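Local coordinates for Cgl0159-like domain-containing protein (Corynebacterium glutamicum, PDB 3FOK), which is of unknown function but has a TIM-barrel fold, and packs against further copies of itself in a multichain assembly, at residues 23-28 against 94-99. Sequence-based numbering, arbitrary orientation.
Sequences TMVAER and IIDDLA
V25 and D96 carry this helix-to-helix contact. Their side chains meet at about a right angle. The CG1 methyl of V25 lies 3.6 Å from CB of D96. The same methyl is 3.8 Å from CG of D96 and 3.9 Å from OD1 of D96. It therefore rests over one face of the carboxylate. V25 has CG1 anti to its backbone N (chi1 180°), and this branch is the one that reaches the other helix. The contact is apolar on the V25 side, and no hydrogen bond joins the two segments.

The second touch lies one helical turn further along both segments. CB of R28 approaches the backbone oxygen of A99 at 4.1 Å. The CB atoms of R28 and A99 both point toward the opposite segment. The R28 chain then runs on extended from CG to NE. The backbones come close here, with CA of V25 6.4 Å from CA of D96 and CA of R28 6.6 Å from CA of A99.

OD2 of D96 accepts a hydrogen bond from the backbone N of S216 of a second subunit, and V25 packs on S217 of that subunit, so the contact borders the subunit interface.

F29 packs on I95, D96 and A99, and helix 8-20 touches both segments, with M17 on R28 and R18 in a salt bridge to D97. Helix 92-100 follows strand 87-90 and precedes strand 108-112, two strands paired in parallel in the barrel. The contact thus joins helix 23-30, second in the chain and ahead of strand 44-48, to the outside of the barrel.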
loop_
_atom_site.group_PDB
_atom_site.type_symbol
_atom_site.label_atom_id
_atom_site.label_comp_id
_atom_site.label_asym_id
_atom_site.label_seq_id
_atom_site.Cartn_x
_atom_site.Cartn_y
_atom_site.Cartn_z
ATOM N N THR A 23 -23.585 -22.063 -9.577
ATOM C CA THR A 23 -23.137 -22.826 -8.421
ATOM C C THR A 23 -22.644 -24.212 -8.808
ATOM O O THR A 23 -21.833 -24.810 -8.100
ATOM C CB THR A 23 -24.264 -22.987 -7.388
ATOM O OG1 THR A 23 -25.438 -23.490 -8.037
ATOM C CG2 THR A 23 -24.575 -21.657 -6.728
HETATM N N MSE A 24 -23.126 -24.718 -9.937
HETATM C CA MSE A 24 -22.725 -26.038 -10.393
HETATM C C MSE A 24 -21.271 -26.110 -10.834
HETATM O O MSE A 24 -20.671 -27.186 -10.812
HETATM C CB MSE A 24 -23.645 -26.516 -11.520
HETATM C CG MSE A 24 -25.073 -26.789 -11.062
HETATM SE SE MSE A 24 -25.157 -27.775 -9.386
HETATM C CE MSE A 24 -25.930 -26.399 -8.258
ATOM N N VAL A 25 -20.695 -24.979 -11.233
ATOM C CA VAL A 25 -19.296 -24.990 -11.641
ATOM C C VAL A 25 -18.457 -25.461 -10.455
ATOM O O VAL A 25 -17.698 -26.419 -10.561
ATOM C CB VAL A 25 -18.816 -23.590 -12.079
ATOM C CG1 VAL A 25 -17.350 -23.647 -12.485
ATOM C CG2 VAL A 25 -19.665 -23.090 -13.232
ATOM N N ALA A 26 -18.617 -24.792 -9.320
ATOM C CA ALA A 26 -17.874 -25.144 -8.117
ATOM C C ALA A 26 -18.238 -26.540 -7.620
ATOM O O ALA A 26 -17.372 -27.289 -7.166
ATOM C CB ALA A 26 -18.139 -24.118 -7.020
ATOM N N GLU A 27 -19.516 -26.893 -7.712
ATOM C CA GLU A 27 -19.971 -28.199 -7.255
ATOM C C GLU A 27 -19.334 -29.325 -8.066
ATOM O O GLU A 27 -18.812 -30.282 -7.499
ATOM C CB GLU A 27 -21.497 -28.284 -7.327
ATOM C CG GLU A 27 -22.089 -29.381 -6.451
ATOM C CD GLU A 27 -23.577 -29.192 -6.191
ATOM O OE1 GLU A 27 -23.970 -28.076 -5.781
ATOM O OE2 GLU A 27 -24.350 -30.157 -6.383
ATOM N N ARG A 28 -19.371 -29.213 -9.390
ATOM C CA ARG A 28 -18.775 -30.232 -10.245
ATOM C C ARG A 28 -17.273 -30.281 -10.037
ATOM O O ARG A 28 -16.643 -31.328 -10.181
ATOM C CB ARG A 28 -19.083 -29.944 -11.715
ATOM C CG ARG A 28 -20.411 -30.509 -12.189
ATOM C CD ARG A 28 -20.835 -29.894 -13.510
ATOM N NE ARG A 28 -21.993 -30.578 -14.075
ATOM C CZ ARG A 28 -21.934 -31.754 -14.695
ATOM N NH1 ARG A 28 -20.766 -32.374 -14.834
ATOM N NH2 ARG A 28 -23.041 -32.311 -15.174
ATOM N N ILE A 94 -10.391 -21.077 -17.766
ATOM C CA ILE A 94 -10.123 -22.273 -18.561
ATOM C C ILE A 94 -10.419 -23.528 -17.742
ATOM O O ILE A 94 -11.046 -24.470 -18.229
ATOM C CB ILE A 94 -8.638 -22.316 -19.026
ATOM C CG1 ILE A 94 -8.360 -21.169 -20.005
ATOM C CG2 ILE A 94 -8.327 -23.658 -19.693
ATOM C CD1 ILE A 94 -9.035 -21.325 -21.356
ATOM N N ILE A 95 -9.974 -23.530 -16.490
ATOM C CA ILE A 95 -10.193 -24.678 -15.625
ATOM C C ILE A 95 -11.669 -24.894 -15.301
ATOM O O ILE A 95 -12.144 -26.030 -15.322
ATOM C CB ILE A 95 -9.379 -24.556 -14.320
ATOM C CG1 ILE A 95 -7.888 -24.527 -14.652
ATOM C CG2 ILE A 95 -9.685 -25.720 -13.396
ATOM C CD1 ILE A 95 -7.412 -25.707 -15.490
ATOM N N ASP A 96 -12.400 -23.821 -15.013
ATOM C CA ASP A 96 -13.817 -23.969 -14.705
ATOM C C ASP A 96 -14.561 -24.623 -15.872
ATOM O O ASP A 96 -15.337 -25.554 -15.657
ATOM C CB ASP A 96 -14.460 -22.620 -14.355
ATOM C CG ASP A 96 -13.919 -22.027 -13.054
ATOM O OD1 ASP A 96 -13.533 -22.801 -12.148
ATOM O OD2 ASP A 96 -13.891 -20.784 -12.926
ATOM N N ASP A 97 -14.330 -24.159 -17.099
ATOM C CA ASP A 97 -15.009 -24.769 -18.238
ATOM C C ASP A 97 -14.701 -26.263 -18.270
ATOM O O ASP A 97 -15.610 -27.089 -18.212
ATOM C CB ASP A 97 -14.584 -24.123 -19.559
ATOM C CG ASP A 97 -15.127 -22.713 -19.721
ATOM O OD1 ASP A 97 -16.207 -22.422 -19.162
ATOM O OD2 ASP A 97 -14.480 -21.899 -20.420
ATOM N N LEU A 98 -13.418 -26.607 -18.344
ATOM C CA LEU A 98 -13.013 -28.006 -18.371
ATOM C C LEU A 98 -13.618 -28.782 -17.203
ATOM O O LEU A 98 -13.985 -29.946 -17.349
ATOM C CB LEU A 98 -11.488 -28.124 -18.329
ATOM C CG LEU A 98 -10.697 -27.697 -19.569
ATOM C CD1 LEU A 98 -9.203 -27.727 -19.267
ATOM C CD2 LEU A 98 -11.029 -28.626 -20.731
ATOM N N ALA A 99 -13.731 -28.138 -16.047
ATOM C CA ALA A 99 -14.302 -28.800 -14.882
ATOM C C ALA A 99 -15.798 -28.995 -15.084
ATOM O O ALA A 99 -16.345 -30.061 -14.803
ATOM C CB ALA A 99 -14.041 -27.973 -13.624
#